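Local coordinates for putative periplasmic protein (Bacteroides eggerthii, PDB 4HBR), which is of unknown function, a putative periplasmic protein of the PF11396 family, at residues K14-A19 with V53-D58; A75-D80 with L122-I127. One frame throughout, in Å; residues are numbered along the deposited sequence.

Contact 1 (K14-A19 with V53-D58); sequences KMYPTA and VMKQTD
K55 reaches from strand 53-58 to M15, the last residue of helix 6-15, and to Y16 just beyond it, and it carries this side of the contact alone. V53 and M54 precede the contact along the strand, and their backbones pair with W45 of the neighbouring strand in the sheet. K55 then projects toward the helix end. The lysine chain runs almost straight from CG onward, with chi2, chi3 and chi4 all near 180°, and this carries its middle past the end of Y16. The phenol oxygen rests against the methylene groups rather than the ammonium: Y16 OH lies 3.2 Å from K55 CD and 3.3 Å from K55 CE, while K55 NZ is 3.7 Å from Y16 OH. The two side chains meet at a slant. No hydrogen bond joins them, so aliphatic packing against a hydroxyl makes up the main touch. Y16 comes to this position with CG beside its backbone N and anti to its carbonyl carbon (chi1 -54°). A looser touch comes from selenomethionine M15, whose SE stands 4.4 Å from K55 CE. Both main partners are engaged elsewhere too, K55 in a cation-pi interaction with W52 and the Y16 ring with that of F35. Beyond K55, Q56 bonds to R43 and to the backbone of L134, and D58 closes the strand with a salt bridge to R43. On the helical segment Y16 is the first residue to leave helical conformation and opens a type I turn to A19, tied by A19 N to Y16 O at 3.2 Å. In this surface contact, side chains from the end of a helix and the turn after it meet a lysine projecting from one face of an antiparallel sheet.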
loop_
_atom_site.group_PDB
_atom_site.type_symbol
_atom_site.label_atom_id
_atom_site.label_comp_id
_atom_site.label_asym_id
_atom_site.label_seq_id
_atom_site.Cartn_x
_atom_site.Cartn_y
_atom_site.Cartn_z
ATOM N N LYS A 14 -13.052 15.697 -2.208
ATOM C CA LYS A 14 -12.200 16.886 -2.146
ATOM C C LYS A 14 -10.760 16.560 -2.612
ATOM O O LYS A 14 -10.161 17.342 -3.366
ATOM C CB LYS A 14 -12.193 17.428 -0.703
ATOM C CG LYS A 14 -11.919 18.917 -0.572
ATOM C CD LYS A 14 -11.939 19.410 0.890
ATOM C CE LYS A 14 -13.320 19.695 1.465
ATOM N NZ LYS A 14 -13.933 20.941 0.935
HETATM N N MSE A 15 -10.216 15.408 -2.176
HETATM C CA MSE A 15 -8.879 14.897 -2.522
HETATM C C MSE A 15 -8.802 14.353 -3.968
HETATM O O MSE A 15 -7.806 14.583 -4.658
HETATM C CB MSE A 15 -8.529 13.759 -1.576
HETATM C CG MSE A 15 -7.567 14.112 -0.472
HETATM SE SE MSE A 15 -7.648 12.665 0.899
HETATM C CE MSE A 15 -8.879 13.563 2.105
ATOM N N TYR A 16 -9.822 13.561 -4.389
ATOM C CA TYR A 16 -9.872 12.924 -5.705
ATOM C C TYR A 16 -11.218 13.161 -6.361
ATOM O O TYR A 16 -12.074 12.271 -6.356
ATOM C CB TYR A 16 -9.575 11.426 -5.614
ATOM C CG TYR A 16 -8.277 11.096 -4.914
ATOM C CD1 TYR A 16 -8.234 10.898 -3.539
ATOM C CD2 TYR A 16 -7.110 10.869 -5.640
ATOM C CE1 TYR A 16 -7.044 10.588 -2.892
ATOM C CE2 TYR A 16 -5.917 10.534 -5.004
ATOM C CZ TYR A 16 -5.882 10.440 -3.628
ATOM O OH TYR A 16 -4.711 10.093 -3.030
ATOM N N PRO A 17 -11.428 14.353 -6.958
ATOM C CA PRO A 17 -12.730 14.634 -7.605
ATOM C C PRO A 17 -13.086 13.708 -8.779
ATOM O O PRO A 17 -14.267 13.524 -9.070
ATOM C CB PRO A 17 -12.588 16.077 -8.090
ATOM C CG PRO A 17 -11.414 16.630 -7.434
ATOM C CD PRO A 17 -10.516 15.509 -7.047
ATOM N N THR A 18 -12.078 13.141 -9.457
ATOM C CA THR A 18 -12.299 12.280 -10.623
ATOM C C THR A 18 -12.506 10.811 -10.232
ATOM O O THR A 18 -12.821 10.007 -11.116
ATOM C CB THR A 18 -11.151 12.404 -11.666
ATOM O OG1 THR A 18 -9.967 11.766 -11.171
ATOM C CG2 THR A 18 -10.869 13.843 -12.073
ATOM N N ALA A 19 -12.346 10.460 -8.935
ATOM C CA ALA A 19 -12.509 9.085 -8.445
ATOM C C ALA A 19 -13.926 8.590 -8.677
ATOM O O ALA A 19 -14.900 9.266 -8.316
ATOM C CB ALA A 19 -12.158 8.993 -6.966
ATOM N N VAL A 53 -5.584 9.227 6.908
ATOM C CA VAL A 53 -4.423 8.814 7.703
ATOM C C VAL A 53 -3.414 8.005 6.875
ATOM O O VAL A 53 -2.271 7.844 7.293
ATOM C CB VAL A 53 -4.844 8.042 8.989
ATOM C CG1 VAL A 53 -5.579 8.959 9.974
ATOM C CG2 VAL A 53 -5.688 6.814 8.664
HETATM N N MSE A 54 -3.842 7.467 5.736
HETATM C CA MSE A 54 -2.970 6.682 4.881
HETATM C C MSE A 54 -3.517 6.597 3.465
HETATM O O MSE A 54 -4.725 6.515 3.258
HETATM C CB MSE A 54 -2.755 5.263 5.457
HETATM C CG MSE A 54 -1.828 4.382 4.597
HETATM SE SE MSE A 54 -1.193 2.785 5.468
HETATM C CE MSE A 54 -2.789 1.825 5.792
ATOM N N LYS A 55 -2.599 6.586 2.499
ATOM C CA LYS A 55 -2.855 6.395 1.073
ATOM C C LYS A 55 -1.968 5.261 0.594
ATOM O O LYS A 55 -0.814 5.171 1.033
ATOM C CB LYS A 55 -2.510 7.656 0.265
ATOM C CG LYS A 55 -3.433 8.824 0.362
ATOM C CD LYS A 55 -2.811 9.992 -0.402
ATOM C CE LYS A 55 -3.580 11.284 -0.217
ATOM N NZ LYS A 55 -2.881 12.446 -0.850
ATOM N N GLN A 56 -2.472 4.432 -0.331
ATOM C CA GLN A 56 -1.688 3.369 -0.959
ATOM C C GLN A 56 -1.944 3.367 -2.451
ATOM O O GLN A 56 -3.100 3.469 -2.877
ATOM C CB GLN A 56 -1.981 1.996 -0.346
ATOM C CG GLN A 56 -1.381 1.829 1.045
ATOM C CD GLN A 56 -1.581 0.466 1.623
ATOM O OE1 GLN A 56 -2.060 -0.470 0.968
ATOM N NE2 GLN A 56 -1.255 0.345 2.892
ATOM N N THR A 57 -0.855 3.311 -3.249
ATOM C CA THR A 57 -0.868 3.275 -4.723
ATOM C C THR A 57 -0.173 1.989 -5.148
ATOM O O THR A 57 1.021 1.833 -4.866
ATOM C CB THR A 57 -0.185 4.541 -5.298
ATOM O OG1 THR A 57 -0.909 5.688 -4.873
ATOM C CG2 THR A 57 -0.082 4.546 -6.814
ATOM N N ASP A 58 -0.910 1.057 -5.801
ATOM C CA ASP A 58 -0.301 -0.182 -6.266
ATOM C C ASP A 58 0.364 0.065 -7.592
ATOM O O ASP A 58 -0.274 0.027 -8.634
ATOM C CB ASP A 58 -1.297 -1.351 -6.352
ATOM C CG ASP A 58 -1.756 -1.903 -5.018
ATOM O OD1 ASP A 58 -1.100 -1.605 -3.988
ATOM O OD2 ASP A 58 -2.751 -2.655 -5.005
#

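Contact 2 (A75-D80 with L122-I127); sequences ASEFSD and LRQQNI
F78 and Q124 have the nearest CA atoms of the two segments, yet these remain 10.5 Å apart, so side chains alone bridge the turn S76-S79 and strand 123-126. Q124 spans most of the gap: its CG stands anti to the backbone N (chi1 -157°), and the extended chain beyond delivers the amide to the rim of the F78 ring. The approach is perpendicular, with ring and amide planes 89° apart. The CE2-CZ edge of the phenyl group points at the flat face of the amide; F78 CE2 lies 3.4 Å from Q124 CD, and F78 CZ is equally near Q124 NE2. E77 flanks both groups. Its CG sits over one face of the F78 ring, displaced toward the rim, while its carboxylate carries on to the amide, where E77 OE2 is 3.0 Å from Q124 NE2. The turn that presents these residues is type I and is also an ST turn: S76 OG accepts from F78 N at 3.2 Å, with an N-H...O angle of 156°, and S76 OG also bonds to the carbonyl of F73 in the preceding helix. F78 itself is buried, its ring meeting Y111 and touching I113 and V102 of the sheet. K104 binds the backbone oxygen of E77 and forms a salt bridge with D80, tying the turn to strand 97-104. E77 and Q124 lie at the surface, so solvent probably weakens any electrostatic term between them. With an aromatic edge set against an amide face, the ring's weakly positive C-H rim would be attracted to the amide pi electrons.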
loop_
_atom_site.group_PDB
_atom_site.type_symbol
_atom_site.label_atom_id
_atom_site.label_comp_id
_atom_site.label_asym_id
_atom_site.label_seq_id
_atom_site.Cartn_x
_atom_site.Cartn_y
_atom_site.Cartn_z
ATOM N N ALA A 75 20.032 -6.010 -4.916
ATOM C CA ALA A 75 21.175 -6.509 -4.149
ATOM C C ALA A 75 20.742 -7.449 -3.012
ATOM O O ALA A 75 21.596 -8.105 -2.422
ATOM C CB ALA A 75 21.969 -5.338 -3.580
ATOM N N SER A 76 19.427 -7.514 -2.701
ATOM C CA SER A 76 18.882 -8.339 -1.619
ATOM C C SER A 76 18.808 -9.825 -2.004
ATOM O O SER A 76 19.034 -10.186 -3.160
ATOM C CB SER A 76 17.497 -7.837 -1.212
ATOM O OG SER A 76 16.491 -8.256 -2.121
ATOM N N GLU A 77 18.447 -10.676 -1.020
ATOM C CA GLU A 77 18.285 -12.120 -1.183
ATOM C C GLU A 77 16.973 -12.454 -1.938
ATOM O O GLU A 77 16.740 -13.617 -2.266
ATOM C CB GLU A 77 18.346 -12.845 0.186
ATOM C CG GLU A 77 17.331 -12.369 1.219
ATOM C CD GLU A 77 17.184 -13.195 2.484
ATOM O OE1 GLU A 77 17.194 -14.447 2.395
ATOM O OE2 GLU A 77 16.987 -12.583 3.560
ATOM N N PHE A 78 16.152 -11.438 -2.252
ATOM C CA PHE A 78 14.873 -11.603 -2.945
ATOM C C PHE A 78 14.933 -11.199 -4.411
ATOM O O PHE A 78 13.933 -11.353 -5.113
ATOM C CB PHE A 78 13.785 -10.785 -2.229
ATOM C CG PHE A 78 13.711 -11.072 -0.753
ATOM C CD1 PHE A 78 13.111 -12.234 -0.283
ATOM C CD2 PHE A 78 14.290 -10.204 0.166
ATOM C CE1 PHE A 78 13.094 -12.526 1.083
ATOM C CE2 PHE A 78 14.254 -10.486 1.530
ATOM C CZ PHE A 78 13.657 -11.648 1.979
ATOM N N SER A 79 16.098 -10.706 -4.879
ATOM C CA SER A 79 16.325 -10.212 -6.248
ATOM C C SER A 79 15.887 -11.200 -7.335
ATOM O O SER A 79 15.407 -10.764 -8.385
ATOM C CB SER A 79 17.795 -9.866 -6.456
ATOM O OG SER A 79 18.667 -10.930 -6.113
ATOM N N ASP A 80 16.051 -12.511 -7.075
ATOM C CA ASP A 80 15.719 -13.607 -8.000
ATOM C C ASP A 80 14.241 -14.055 -7.887
ATOM O O ASP A 80 13.791 -14.860 -8.699
ATOM C CB ASP A 80 16.664 -14.815 -7.766
ATOM C CG ASP A 80 16.648 -15.420 -6.360
ATOM O OD1 ASP A 80 16.297 -14.690 -5.395
ATOM O OD2 ASP A 80 17.021 -16.612 -6.218
ATOM N N LEU A 122 12.974 -1.397 6.578
ATOM C CA LEU A 122 12.233 -1.145 7.814
ATOM C C LEU A 122 11.722 -2.445 8.431
ATOM O O LEU A 122 11.619 -2.556 9.657
ATOM C CB LEU A 122 11.046 -0.210 7.538
ATOM C CG LEU A 122 11.388 1.213 7.147
ATOM C CD1 LEU A 122 10.183 1.907 6.522
ATOM C CD2 LEU A 122 12.027 1.991 8.333
ATOM N N ARG A 123 11.394 -3.420 7.585
ATOM C CA ARG A 123 10.799 -4.717 7.943
ATOM C C ARG A 123 10.879 -5.697 6.795
ATOM O O ARG A 123 10.568 -5.340 5.665
ATOM C CB ARG A 123 9.286 -4.513 8.293
ATOM C CG ARG A 123 8.451 -5.768 8.597
ATOM C CD ARG A 123 8.932 -6.515 9.841
ATOM N NE ARG A 123 9.157 -5.583 10.951
ATOM C CZ ARG A 123 9.926 -5.822 12.010
ATOM N NH1 ARG A 123 10.542 -6.984 12.142
ATOM N NH2 ARG A 123 10.076 -4.897 12.947
ATOM N N GLN A 124 11.223 -6.935 7.110
ATOM C CA GLN A 124 11.226 -8.111 6.251
ATOM C C GLN A 124 10.274 -9.078 6.919
ATOM O O GLN A 124 10.561 -9.532 8.025
ATOM C CB GLN A 124 12.645 -8.665 6.187
ATOM C CG GLN A 124 12.964 -9.506 4.994
ATOM C CD GLN A 124 14.457 -9.424 4.757
ATOM O OE1 GLN A 124 15.038 -8.343 4.493
ATOM N NE2 GLN A 124 15.103 -10.570 4.812
ATOM N N GLN A 125 9.081 -9.273 6.336
ATOM C CA GLN A 125 7.996 -10.106 6.883
ATOM C C GLN A 125 7.799 -11.341 6.006
ATOM O O GLN A 125 7.807 -11.239 4.789
ATOM C CB GLN A 125 6.699 -9.257 6.886
ATOM C CG GLN A 125 5.652 -9.395 7.994
ATOM C CD GLN A 125 4.602 -8.271 7.881
ATOM O OE1 GLN A 125 4.906 -7.053 7.828
ATOM N NE2 GLN A 125 3.336 -8.663 7.908
ATOM N N ASN A 126 7.583 -12.486 6.616
ATOM C CA ASN A 126 7.214 -13.703 5.911
ATOM C C ASN A 126 5.690 -13.687 5.909
ATOM O O ASN A 126 5.071 -13.777 6.974
ATOM C CB ASN A 126 7.809 -14.942 6.571
ATOM C CG ASN A 126 7.581 -16.236 5.827
ATOM O OD1 ASN A 126 6.515 -16.490 5.283
ATOM N ND2 ASN A 126 8.564 -17.114 5.828
ATOM N N ILE A 127 5.095 -13.458 4.728
ATOM C CA ILE A 127 3.647 -13.329 4.569
ATOM C C ILE A 127 3.033 -14.581 3.926
ATOM O O ILE A 127 1.893 -14.516 3.461
ATOM C CB ILE A 127 3.263 -12.030 3.810
ATOM C CG1 ILE A 127 3.848 -11.997 2.369
ATOM C CG2 ILE A 127 3.668 -10.798 4.636
ATOM C CD1 ILE A 127 3.123 -11.051 1.418
#

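Overall arrangement
From the N terminus, helix 6-15 runs into the turn that begins contact 1, and the chain then builds three strands before strand 52-58 returns to close that loop. Helix 67-75 follows and ends in the turn of contact 2, whose loop passes through strands 82-90, 97-104 and 109-115 before strand 121-126 completes it. The two loops therefore follow one another in series, neither nested nor crossed. Each contact ties the end of a helix, or the turn just after it, to the same antiparallel sheet, contact 1 at a central strand and contact 2 at an outermost one. Their centres lie 28 Å apart on opposite sides of the chain's centre, and they do not touch.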